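Side-chain contacts in L-arabinose ABC transporter, periplasmic L-arabinose-binding protein (Burkholderia thailandensis, PDB 4KZK), which probably captures L-arabinose in the periplasm for uptake by an ABC transporter, and also binds beta-D-galactose in its sugar pocket: residues A154-A159 with A196-A201; R162-A167 with H232-G237; G170-A175 with I222-H227. All coordinates share one frame; numbering follows the deposited sequence.

Interaction 1 (A154-A159 with A196-A201); sequences AIAAEA and AGFAAA
Phe198 reaches helix 144-161 with CG beside its backbone N and anti to its carbonyl carbon (chi1 -71°), and a chi2 of 74° turns the ring so that its CE1 and CZ corner meets Ala156 and Ala159. These two alanines stand about one helical turn apart and receive the ring differently. Ala159 CB lies at the ring edge, near its plane, 4.0 Å from Phe198 CZ. At Ala156 it is the backbone that comes closest, with Ala156 CA approaching Phe198 CE1 obliquely at 4.1 Å. Ala156 CB also meets Ala196 CB, at 3.6 Å, so Ala196 and Phe198 reach the helix from two points of the same turn. What joins the segments is therefore purely apolar, a ring and three methyls, with small residues on the helix allowing the loop a close approach. That loop is shaped by a Schellman motif ending helix 180-195: Gly197, at positive phi, is its C-prime residue, with Phe198 N bonded to Leu193 O and Gly197 N to Lys194 O. The helix ends there, the chain turns off, and the buried ring of Phe198 follows. Around it, the ring also touches Leu193, Val169 and Pro166, while Ile155 packs on Leu193 and on Val263 of strand 260-264. Phe198 and Ile155 both pack on Val234, so the contact, which joins the turn between helix 180-195 and strand 203-207 to helix 144-161, lies against strand 233-236.

Interaction 2 (R162-A167 with H232-G237); sequences RGWNPA and HWVAFG
The indole of Trp164 and the imidazole of His232 lie face to face, almost parallel: the five-membered ring of the tryptophan and the histidine ring are 3.6 Å apart between centroids, with their planes at 6°. The overlap is not confined to the two small rings, for His232 CB sits over the six-membered ring of Trp164, 3.7 Å from its centroid and 9° off the ring normal, a CH-pi contact on the same indole face. The far rim of the indole meets the strand edge-on. Trp233 O lies in the indole plane, 3.5 Å from Trp164 CZ3, and Val234 CG1 approaches the same atom at 4.0 Å. Trp164 thus packs the loop after helix 144-161 on strand 233-236, with Ala159, Val169 and Ile261 also touching it. A water at the imidazole edge adds a polar link, 2.6 Å from His232 ND1 and accepting from Asn165 N at 3.1 Å. Trp164 NE1 and His232 NE2 come close, but stacking gives a poor angle and they are not hydrogen-bonded. The pairing is thus one of dispersion and pi overlap, and any protonation of the imidazole would probably add cation-pi character, while the water at His232 ND1 probably helps to set the rotation of the ring.

Interaction 3 (G170-A175 with I222-H227); sequences GVLRLA and IAFTKH
Strand 170-175 and the last turn of helix 213-226 are nearest at Leu172 and Ala223, whose CA atoms are 7.8 Å apart, a separation bridged by side chains alone. The helix belongs to a beta-alpha-beta crossover of the two-lobed periplasmic binding protein fold: it follows strand 203-207 and leads to strand 233-236, and since strand 170-175 lies between those two in the parallel sheet, the connection has to pass over it. Leu172 is the residue of strand 170-175 that touches the helix here. With its CG anti to the backbone N (chi1 -172°), the leucine extends from the sheet and offers one methyl to each of two consecutive helix residues. Leu172 CD1 meets Ala223 CB at 3.5 Å, a close fit that the small alanine makes possible. The other branch goes to Phe224, whose CB does not point at the strand but whose ring returns toward it, the two side chains crossing at about a right angle. The fork of the leucine therefore straddles the boundary between the alanine methyl and the phenyl tip. Phe224 is held from elsewhere too: Trp233 stands edge-to-face with it, and Ala249 and Ile255 touch it. Leu172 in turn packs on Trp233, Ala235, Ala206 and Ala246, so the contact is part of the apolar layer between the sheet and helices 213-226 and 240-252. Leu172 CD2 lies 3.7 Å from Phe224 CZ and 4.1 Å from Phe224 CE1, obliquely placed against the ring.

Along the chain the segments run 154-159, 162-167, 170-175, 196-201, 222-227, 232-237: those of interaction 1 alternate with those of the other two, and interaction 3 falls wholly between the two halves of interaction 2. Interactions 1 and 2 have centres about 6 Å apart and meet through Ile155 and Val234. Centre to centre, interaction 3 is about 12 Å from interaction 2 and 15 Å from interaction 1. Strands 170-175 and 233-236 are parallel neighbours. Val171 and Leu172, consecutive in the strand, point to opposite faces of the sheet, with Phe198 on one side and helix 213-226 on the other. Together the contacts contribute to the packing on both faces of the sheet in one lobe, away from the sugar site.

Interaction 1 (A154-A159 with A196-A201)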
ATOM      1  N   ALA A 154     -15.588  -6.405   3.608  1.00 11.05           N
ATOM      2  CA  ALA A 154     -15.751  -5.519   4.788  1.00 10.79           C
ATOM      3  C   ALA A 154     -16.796  -4.455   4.480  1.00 10.55           C
ATOM      4  O   ALA A 154     -17.683  -4.189   5.276  1.00 10.90           O
ATOM      5  CB  ALA A 154     -14.439  -4.854   5.160  1.00 10.44           C
ATOM      6  N   ILE A 155     -16.688  -3.843   3.309  1.00 10.09           N
ATOM      7  CA  ILE A 155     -17.604  -2.807   2.911  1.00 10.24           C
ATOM      8  C   ILE A 155     -19.024  -3.377   2.798  1.00 10.76           C
ATOM      9  O   ILE A 155     -19.973  -2.810   3.353  1.00 11.25           O
ATOM     10  CB  ILE A 155     -17.172  -2.178   1.559  1.00  9.96           C
ATOM     11  CG1 ILE A 155     -15.881  -1.361   1.740  1.00  9.54           C
ATOM     12  CG2 ILE A 155     -18.279  -1.294   1.013  1.00 10.30           C
ATOM     13  CD1 ILE A 155     -15.282  -0.823   0.453  1.00  9.51           C
ATOM     14  N   ALA A 156     -19.168  -4.511   2.107  1.00 10.91           N
ATOM     15  CA  ALA A 156     -20.483  -5.158   1.905  1.00 11.73           C
ATOM     16  C   ALA A 156     -21.153  -5.480   3.236  1.00 12.33           C
ATOM     17  O   ALA A 156     -22.374  -5.281   3.411  1.00 12.78           O
ATOM     18  CB  ALA A 156     -20.334  -6.421   1.085  1.00 12.09           C
ATOM     19  N   ALA A 157     -20.366  -5.988   4.178  1.00 12.29           N
ATOM     20  CA  ALA A 157     -20.903  -6.356   5.497  1.00 12.90           C
ATOM     21  C   ALA A 157     -21.439  -5.152   6.275  1.00 13.04           C
ATOM     22  O   ALA A 157     -22.476  -5.219   6.937  1.00 13.94           O
ATOM     23  CB  ALA A 157     -19.872  -7.108   6.317  1.00 12.97           C
ATOM     24  N   GLU A 158     -20.745  -4.028   6.188  1.00 12.55           N
ATOM     25  CA  GLU A 158     -21.180  -2.831   6.920  1.00 13.03           C
ATOM     26  C   GLU A 158     -22.396  -2.222   6.228  1.00 13.75           C
ATOM     27  O   GLU A 158     -23.327  -1.742   6.875  1.00 14.05           O
ATOM     28  CB  GLU A 158     -20.022  -1.844   7.040  1.00 12.45           C
ATOM     29  CG  GLU A 158     -20.341  -0.518   7.727  1.00 12.74           C
ATOM     30  CD  GLU A 158     -20.867  -0.642   9.145  1.00 13.42           C
ATOM     31  OE1 GLU A 158     -20.752  -1.725   9.769  1.00 13.98           O
ATOM     32  OE2 GLU A 158     -21.384   0.378   9.654  1.00 14.31           O
ATOM     33  N   ALA A 159     -22.393  -2.239   4.902  1.00 14.29           N
ATOM     34  CA  ALA A 159     -23.556  -1.766   4.158  1.00 15.16           C
ATOM     35  C   ALA A 159     -24.798  -2.570   4.551  1.00 16.46           C
ATOM     36  O   ALA A 159     -25.861  -2.002   4.773  1.00 17.42           O
ATOM     37  CB  ALA A 159     -23.326  -1.833   2.657  1.00 14.96           C
ATOM     38  N   ALA A 196     -21.563  -9.375  -3.911  1.00 19.27           N
ATOM     39  CA  ALA A 196     -22.447  -9.049  -2.803  1.00 19.03           C
ATOM     40  C   ALA A 196     -23.655  -8.251  -3.257  1.00 19.20           C
ATOM     41  O   ALA A 196     -24.430  -7.767  -2.434  1.00 19.62           O
ATOM     42  CB  ALA A 196     -21.667  -8.252  -1.760  1.00 18.22           C
ATOM     43  N   GLY A 197     -23.816  -8.082  -4.563  1.00 19.42           N
ATOM     44  CA  GLY A 197     -25.020  -7.451  -5.089  1.00 20.19           C
ATOM     45  C   GLY A 197     -24.914  -5.990  -5.468  1.00 19.65           C
ATOM     46  O   GLY A 197     -25.905  -5.384  -5.878  1.00 20.82           O
ATOM     47  N   PHE A 198     -23.713  -5.420  -5.368  1.00 18.64           N
ATOM     48  CA  PHE A 198     -23.486  -4.076  -5.885  1.00 18.22           C
ATOM     49  C   PHE A 198     -23.468  -4.164  -7.400  1.00 19.14           C
ATOM     50  O   PHE A 198     -23.023  -5.169  -7.959  1.00 19.84           O
ATOM     51  CB  PHE A 198     -22.176  -3.488  -5.336  1.00 16.87           C
ATOM     52  CG  PHE A 198     -22.248  -3.126  -3.875  1.00 16.31           C
ATOM     53  CD1 PHE A 198     -22.238  -4.122  -2.893  1.00 16.37           C
ATOM     54  CD2 PHE A 198     -22.332  -1.807  -3.483  1.00 15.87           C
ATOM     55  CE1 PHE A 198     -22.325  -3.791  -1.550  1.00 16.11           C
ATOM     56  CE2 PHE A 198     -22.392  -1.470  -2.132  1.00 15.75           C
ATOM     57  CZ  PHE A 198     -22.418  -2.463  -1.176  1.00 15.82           C
ATOM     58  N   ALA A 199     -23.948  -3.112  -8.052  1.00 19.22           N
ATOM     59  CA  ALA A 199     -24.198  -3.130  -9.490  1.00 20.36           C
ATOM     60  C   ALA A 199     -22.981  -2.670 -10.286  1.00 20.15           C
ATOM     61  O   ALA A 199     -22.360  -1.636  -9.972  1.00 19.29           O
ATOM     62  CB  ALA A 199     -25.398  -2.255  -9.810  1.00 21.01           C
ATOM     63  N   ALA A 200     -22.640  -3.437 -11.317  1.00 21.28           N
ATOM     64  CA  ALA A 200     -21.532  -3.098 -12.193  1.00 21.13           C
ATOM     65  C   ALA A 200     -21.730  -1.700 -12.786  1.00 20.99           C
ATOM     66  O   ALA A 200     -20.772  -0.939 -12.921  1.00 20.46           O
ATOM     67  CB  ALA A 200     -21.386  -4.136 -13.301  1.00 22.31           C
ATOM     68  N   ALA A 201     -22.978  -1.365 -13.107  1.00 21.49           N
ATOM     69  CA  ALA A 201     -23.307  -0.061 -13.674  1.00 21.53           C
ATOM     70  C   ALA A 201     -23.049   1.114 -12.735  1.00 20.54           C
ATOM     71  O   ALA A 201     -22.939   2.258 -13.194  1.00 21.11           O
ATOM     72  CB  ALA A 201     -24.758  -0.043 -14.127  1.00 22.92           C
TER

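Interaction 2 (R162-A167 with H232-G237)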
ATOM      1  N   ARG A 162     -26.205  -1.698   7.912  1.00 19.99           N
ATOM      2  CA  ARG A 162     -26.962  -0.436   7.832  1.00 20.21           C
ATOM      3  C   ARG A 162     -28.286  -0.539   7.083  1.00 21.00           C
ATOM      4  O   ARG A 162     -29.063   0.421   7.074  1.00 22.00           O
ATOM      5  CB  ARG A 162     -26.098   0.661   7.182  1.00 19.52           C
ATOM      6  CG  ARG A 162     -24.889   1.014   8.008  1.00 18.94           C
ATOM      7  CD  ARG A 162     -24.137   2.200   7.456  1.00 18.22           C
ATOM      8  NE  ARG A 162     -22.823   2.289   8.070  1.00 18.11           N
ATOM      9  CZ  ARG A 162     -21.988   3.302   7.880  1.00 17.52           C
ATOM     10  NH1 ARG A 162     -22.332   4.336   7.112  1.00 17.78           N
ATOM     11  NH2 ARG A 162     -20.817   3.280   8.475  1.00 16.74           N
ATOM     12  N   GLY A 163     -28.533  -1.678   6.443  1.00 21.13           N
ATOM     13  CA  GLY A 163     -29.762  -1.889   5.686  1.00 21.59           C
ATOM     14  C   GLY A 163     -29.766  -1.227   4.322  1.00 21.22           C
ATOM     15  O   GLY A 163     -30.824  -0.999   3.731  1.00 22.53           O
ATOM     16  N   TRP A 164     -28.574  -0.917   3.823  1.00 19.31           N
ATOM     17  CA  TRP A 164     -28.429  -0.308   2.514  1.00 18.79           C
ATOM     18  C   TRP A 164     -28.885  -1.297   1.440  1.00 18.92           C
ATOM     19  O   TRP A 164     -28.681  -2.495   1.566  1.00 18.96           O
ATOM     20  CB  TRP A 164     -26.964   0.077   2.268  1.00 17.78           C
ATOM     21  CG  TRP A 164     -26.512   1.304   2.970  1.00 17.45           C
ATOM     22  CD1 TRP A 164     -27.135   1.950   3.998  1.00 18.05           C
ATOM     23  CD2 TRP A 164     -25.296   2.029   2.725  1.00 16.48           C
ATOM     24  NE1 TRP A 164     -26.392   3.045   4.395  1.00 17.73           N
ATOM     25  CE2 TRP A 164     -25.262   3.111   3.626  1.00 16.70           C
ATOM     26  CE3 TRP A 164     -24.243   1.879   1.816  1.00 16.02           C
ATOM     27  CZ2 TRP A 164     -24.215   4.039   3.645  1.00 16.08           C
ATOM     28  CZ3 TRP A 164     -23.211   2.802   1.835  1.00 15.31           C
ATOM     29  CH2 TRP A 164     -23.210   3.872   2.746  1.00 15.22           C
ATOM     30  N   ASN A 165     -29.531  -0.799   0.400  1.00 19.36           N
ATOM     31  CA  ASN A 165     -29.796  -1.590  -0.781  1.00 19.84           C
ATOM     32  C   ASN A 165     -28.561  -1.541  -1.681  1.00 19.23           C
ATOM     33  O   ASN A 165     -28.280  -0.499  -2.258  1.00 18.98           O
ATOM     34  CB  ASN A 165     -31.022  -1.023  -1.496  1.00 20.82           C
ATOM     35  CG  ASN A 165     -31.329  -1.740  -2.791  1.00 21.37           C
ATOM     36  OD1 ASN A 165     -30.567  -2.596  -3.243  1.00 21.12           O
ATOM     37  ND2 ASN A 165     -32.437  -1.385  -3.399  1.00 22.72           N
ATOM     38  N   PRO A 166     -27.817  -2.661  -1.795  1.00 19.11           N
ATOM     39  CA  PRO A 166     -26.531  -2.590  -2.490  1.00 18.50           C
ATOM     40  C   PRO A 166     -26.649  -2.268  -3.969  1.00 19.23           C
ATOM     41  O   PRO A 166     -25.708  -1.710  -4.549  1.00 18.65           O
ATOM     42  CB  PRO A 166     -25.921  -3.984  -2.286  1.00 18.52           C
ATOM     43  CG  PRO A 166     -27.045  -4.861  -1.920  1.00 19.38           C
ATOM     44  CD  PRO A 166     -28.090  -4.012  -1.279  1.00 19.57           C
ATOM     45  N   ALA A 167     -27.782  -2.600  -4.572  1.00 20.59           N
ATOM     46  CA  ALA A 167     -28.009  -2.312  -5.976  1.00 21.22           C
ATOM     47  C   ALA A 167     -28.130  -0.820  -6.297  1.00 21.31           C
ATOM     48  O   ALA A 167     -28.094  -0.444  -7.459  1.00 21.68           O
ATOM     49  CB  ALA A 167     -29.259  -3.036  -6.454  1.00 22.58           C
ATOM     50  N   HIS A 232     -26.011   7.005  -1.296  1.00 18.90           N
ATOM     51  CA  HIS A 232     -25.050   6.230  -0.552  1.00 17.39           C
ATOM     52  C   HIS A 232     -23.860   5.904  -1.420  1.00 15.57           C
ATOM     53  O   HIS A 232     -24.019   5.567  -2.613  1.00 15.20           O
ATOM     54  CB  HIS A 232     -25.669   4.921  -0.085  1.00 17.86           C
ATOM     55  CG  HIS A 232     -26.707   5.081   0.976  1.00 19.24           C
ATOM     56  ND1 HIS A 232     -27.756   4.202   1.118  1.00 20.73           N
ATOM     57  CD2 HIS A 232     -26.839   5.993   1.970  1.00 19.78           C
ATOM     58  CE1 HIS A 232     -28.497   4.567   2.150  1.00 21.44           C
ATOM     59  NE2 HIS A 232     -27.955   5.646   2.692  1.00 21.22           N
ATOM     60  N   TRP A 233     -22.680   5.962  -0.806  1.00 13.91           N
ATOM     61  CA  TRP A 233     -21.424   5.621  -1.476  1.00 12.75           C
ATOM     62  C   TRP A 233     -20.567   4.661  -0.691  1.00 11.86           C
ATOM     63  O   TRP A 233     -20.591   4.662   0.529  1.00 11.48           O
ATOM     64  CB  TRP A 233     -20.569   6.866  -1.672  1.00 12.52           C
ATOM     65  CG  TRP A 233     -21.003   7.777  -2.758  1.00 12.90           C
ATOM     66  CD1 TRP A 233     -21.832   8.855  -2.638  1.00 13.71           C
ATOM     67  CD2 TRP A 233     -20.605   7.713  -4.131  1.00 12.99           C
ATOM     68  NE1 TRP A 233     -21.995   9.454  -3.871  1.00 14.13           N
ATOM     69  CE2 TRP A 233     -21.231   8.790  -4.795  1.00 13.73           C
ATOM     70  CE3 TRP A 233     -19.757   6.870  -4.862  1.00 12.57           C
ATOM     71  CZ2 TRP A 233     -21.053   9.027  -6.164  1.00 14.06           C
ATOM     72  CZ3 TRP A 233     -19.578   7.108  -6.213  1.00 12.88           C
ATOM     73  CH2 TRP A 233     -20.227   8.178  -6.853  1.00 13.67           C
ATOM     74  N   VAL A 234     -19.764   3.892  -1.417  1.00 11.47           N
ATOM     75  CA  VAL A 234     -18.636   3.180  -0.832  1.00 10.89           C
ATOM     76  C   VAL A 234     -17.395   3.585  -1.616  1.00 10.55           C
ATOM     77  O   VAL A 234     -17.494   4.030  -2.779  1.00 11.20           O
ATOM     78  CB  VAL A 234     -18.841   1.645  -0.830  1.00 10.89           C
ATOM     79  CG1 VAL A 234     -20.136   1.250  -0.119  1.00 11.39           C
ATOM     80  CG2 VAL A 234     -18.844   1.084  -2.234  1.00 11.08           C
ATOM     81  N   ALA A 235     -16.234   3.473  -0.979  1.00  9.84           N
ATOM     82  CA  ALA A 235     -15.012   3.908  -1.628  1.00  9.87           C
ATOM     83  C   ALA A 235     -13.832   3.117  -1.137  1.00  9.58           C
ATOM     84  O   ALA A 235     -13.809   2.648  -0.000  1.00  9.73           O
ATOM     85  CB  ALA A 235     -14.780   5.401  -1.406  1.00  9.84           C
ATOM     86  N   PHE A 236     -12.827   3.013  -1.990  1.00  9.92           N
ATOM     87  CA  PHE A 236     -11.609   2.302  -1.670  1.00  9.59           C
ATOM     88  C   PHE A 236     -10.580   2.652  -2.710  1.00 10.07           C
ATOM     89  O   PHE A 236     -10.901   3.047  -3.830  1.00  9.66           O
ATOM     90  CB  PHE A 236     -11.886   0.785  -1.669  1.00  9.75           C
ATOM     91  CG  PHE A 236     -12.632   0.316  -2.895  1.00 10.13           C
ATOM     92  CD1 PHE A 236     -14.021   0.352  -2.927  1.00 10.90           C
ATOM     93  CD2 PHE A 236     -11.955  -0.102  -4.031  1.00 10.62           C
ATOM     94  CE1 PHE A 236     -14.722  -0.033  -4.049  1.00 11.43           C
ATOM     95  CE2 PHE A 236     -12.655  -0.494  -5.150  1.00 11.20           C
ATOM     96  CZ  PHE A 236     -14.038  -0.462  -5.166  1.00 11.78           C
ATOM     97  N   GLY A 237      -9.335   2.433  -2.358  1.00 10.56           N
ATOM     98  CA  GLY A 237      -8.244   2.666  -3.284  1.00 10.85           C
ATOM     99  C   GLY A 237      -7.183   1.600  -3.198  1.00 10.85           C
ATOM    100  O   GLY A 237      -7.466   0.391  -3.093  1.00 13.57           O
TER
HETATM  101  O   HOH W   1     -29.040   2.263  -0.132  1.00 26.34           O

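Interaction 3 (G170-A175 with I222-H227)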
ATOM      1  N   GLY A 170     -23.497   3.892  -4.929  1.00 14.70           N
ATOM      2  CA  GLY A 170     -22.372   4.312  -5.756  1.00 14.25           C
ATOM      3  C   GLY A 170     -21.097   3.642  -5.274  1.00 13.44           C
ATOM      4  O   GLY A 170     -20.851   3.606  -4.081  1.00 12.66           O
ATOM      5  N   VAL A 171     -20.303   3.125  -6.215  1.00 13.44           N
ATOM      6  CA  VAL A 171     -19.048   2.428  -5.921  1.00 13.21           C
ATOM      7  C   VAL A 171     -17.897   3.255  -6.495  1.00 13.22           C
ATOM      8  O   VAL A 171     -17.687   3.289  -7.708  1.00 13.51           O
ATOM      9  CB  VAL A 171     -19.068   0.996  -6.493  1.00 13.65           C
ATOM     10  CG1 VAL A 171     -17.769   0.264  -6.214  1.00 13.05           C
ATOM     11  CG2 VAL A 171     -20.241   0.243  -5.902  1.00 14.13           C
ATOM     12  N   LEU A 172     -17.196   3.953  -5.606  1.00 12.77           N
ATOM     13  CA  LEU A 172     -16.085   4.814  -6.020  1.00 13.00           C
ATOM     14  C   LEU A 172     -14.771   4.029  -6.015  1.00 12.56           C
ATOM     15  O   LEU A 172     -14.219   3.728  -4.956  1.00 11.67           O
ATOM     16  CB  LEU A 172     -15.974   6.037  -5.108  1.00 13.09           C
ATOM     17  CG  LEU A 172     -14.961   7.082  -5.584  1.00 13.55           C
ATOM     18  CD1 LEU A 172     -15.396   7.641  -6.931  1.00 14.02           C
ATOM     19  CD2 LEU A 172     -14.785   8.178  -4.549  1.00 14.20           C
ATOM     20  N   ARG A 173     -14.256   3.730  -7.201  1.00 12.65           N
ATOM     21  CA  ARG A 173     -12.999   3.009  -7.342  1.00 12.89           C
ATOM     22  C   ARG A 173     -11.867   3.986  -7.646  1.00 12.68           C
ATOM     23  O   ARG A 173     -11.713   4.449  -8.781  1.00 12.74           O
ATOM     24  CB  ARG A 173     -13.106   1.973  -8.456  1.00 14.08           C
ATOM     25  CG  ARG A 173     -11.894   1.069  -8.579  1.00 14.55           C
ATOM     26  CD  ARG A 173     -11.996   0.129  -9.759  1.00 16.13           C
ATOM     27  NE  ARG A 173     -11.604   0.740 -11.019  1.00 17.19           N
ATOM     28  CZ  ARG A 173     -10.367   0.795 -11.515  1.00 18.22           C
ATOM     29  NH1 ARG A 173     -10.168   1.349 -12.705  1.00 20.07           N
ATOM     30  NH2 ARG A 173      -9.329   0.297 -10.853  1.00 18.42           N
ATOM     31  N   LEU A 174     -11.075   4.293  -6.630  1.00 11.99           N
ATOM     32  CA  LEU A 174      -9.896   5.149  -6.819  1.00 12.41           C
ATOM     33  C   LEU A 174      -8.839   4.335  -7.518  1.00 13.01           C
ATOM     34  O   LEU A 174      -8.354   3.347  -6.952  1.00 14.35           O
ATOM     35  CB  LEU A 174      -9.341   5.634  -5.484  1.00 12.36           C
ATOM     36  CG  LEU A 174     -10.221   6.579  -4.687  1.00 13.28           C
ATOM     37  CD1 LEU A 174      -9.685   6.648  -3.249  1.00 13.20           C
ATOM     38  CD2 LEU A 174     -10.289   7.944  -5.327  1.00 14.36           C
ATOM     39  N   ALA A 175      -8.463   4.739  -8.729  1.00 12.85           N
ATOM     40  CA  ALA A 175      -7.670   3.872  -9.589  1.00 13.20           C
ATOM     41  C   ALA A 175      -6.283   4.417  -9.875  1.00 13.32           C
ATOM     42  O   ALA A 175      -6.103   5.603 -10.188  1.00 14.02           O
ATOM     43  CB  ALA A 175      -8.397   3.654 -10.897  1.00 13.82           C
ATOM     44  N   ILE A 222     -13.870  14.901  -8.858  1.00 17.53           N
ATOM     45  CA  ILE A 222     -14.316  14.817 -10.247  1.00 18.17           C
ATOM     46  C   ILE A 222     -15.466  13.816 -10.380  1.00 18.75           C
ATOM     47  O   ILE A 222     -16.465  14.082 -11.053  1.00 19.69           O
ATOM     48  CB  ILE A 222     -13.160  14.454 -11.209  1.00 18.30           C
ATOM     49  CG1 ILE A 222     -12.197  15.639 -11.319  1.00 18.73           C
ATOM     50  CG2 ILE A 222     -13.696  14.059 -12.590  1.00 18.72           C
ATOM     51  CD1 ILE A 222     -10.918  15.363 -12.082  1.00 18.92           C
ATOM     52  N   ALA A 223     -15.334  12.674  -9.719  1.00 17.71           N
ATOM     53  CA  ALA A 223     -16.349  11.631  -9.787  1.00 18.05           C
ATOM     54  C   ALA A 223     -17.651  12.039  -9.100  1.00 18.67           C
ATOM     55  O   ALA A 223     -18.743  11.779  -9.618  1.00 19.30           O
ATOM     56  CB  ALA A 223     -15.816  10.351  -9.158  1.00 17.34           C
ATOM     57  N   PHE A 224     -17.546  12.634  -7.909  1.00 18.74           N
ATOM     58  CA  PHE A 224     -18.758  13.052  -7.189  1.00 19.80           C
ATOM     59  C   PHE A 224     -19.541  14.071  -7.994  1.00 21.22           C
ATOM     60  O   PHE A 224     -20.774  14.019  -8.046  1.00 21.48           O
ATOM     61  CB  PHE A 224     -18.423  13.639  -5.822  1.00 19.61           C
ATOM     62  CG  PHE A 224     -17.899  12.640  -4.831  1.00 18.40           C
ATOM     63  CD1 PHE A 224     -18.528  11.410  -4.660  1.00 18.29           C
ATOM     64  CD2 PHE A 224     -16.787  12.935  -4.033  1.00 18.08           C
ATOM     65  CE1 PHE A 224     -18.055  10.487  -3.747  1.00 17.71           C
ATOM     66  CE2 PHE A 224     -16.313  12.003  -3.109  1.00 17.44           C
ATOM     67  CZ  PHE A 224     -16.956  10.779  -2.968  1.00 17.70           C
ATOM     68  N   THR A 225     -18.846  14.999  -8.630  1.00 22.05           N
ATOM     69  CA  THR A 225     -19.526  15.984  -9.472  1.00 23.34           C
ATOM     70  C   THR A 225     -20.348  15.348 -10.595  1.00 24.34           C
ATOM     71  O   THR A 225     -21.451  15.812 -10.882  1.00 24.84           O
ATOM     72  CB  THR A 225     -18.526  16.980 -10.077  1.00 23.79           C
ATOM     73  OG1 THR A 225     -17.838  17.633  -9.013  1.00 23.77           O
ATOM     74  CG2 THR A 225     -19.226  18.041 -10.928  1.00 25.00           C
ATOM     75  N   LYS A 226     -19.818  14.308 -11.237  1.00 24.28           N
ATOM     76  CA  LYS A 226     -20.555  13.633 -12.316  1.00 25.37           C
ATOM     77  C   LYS A 226     -21.678  12.725 -11.853  1.00 25.23           C
ATOM     78  O   LYS A 226     -22.573  12.428 -12.634  1.00 25.77           O
ATOM     79  CB  LYS A 226     -19.616  12.789 -13.174  1.00 26.28           C
ATOM     80  CG  LYS A 226     -18.544  13.610 -13.842  1.00 27.95           C
ATOM     81  CD  LYS A 226     -17.844  12.858 -14.965  1.00 29.58           C
ATOM     82  CE  LYS A 226     -16.628  13.649 -15.420  1.00 30.78           C
ATOM     83  NZ  LYS A 226     -15.731  12.886 -16.333  1.00 31.77           N
ATOM     84  N   HIS A 227     -21.627  12.256 -10.609  1.00 24.01           N
ATOM     85  CA  HIS A 227     -22.583  11.254 -10.138  1.00 24.44           C
ATOM     86  C   HIS A 227     -23.328  11.717  -8.901  1.00 25.37           C
ATOM     87  O   HIS A 227     -23.327  11.051  -7.863  1.00 25.67           O
ATOM     88  CB  HIS A 227     -21.852   9.934  -9.893  1.00 23.40           C
ATOM     89  CG  HIS A 227     -21.271   9.346 -11.137  1.00 23.38           C
ATOM     90  ND1 HIS A 227     -22.019   8.594 -12.013  1.00 23.74           N
ATOM     91  CD2 HIS A 227     -20.030   9.430 -11.673  1.00 22.90           C
ATOM     92  CE1 HIS A 227     -21.259   8.223 -13.027  1.00 23.81           C
ATOM     93  NE2 HIS A 227     -20.050   8.722 -12.850  1.00 23.24           N
TER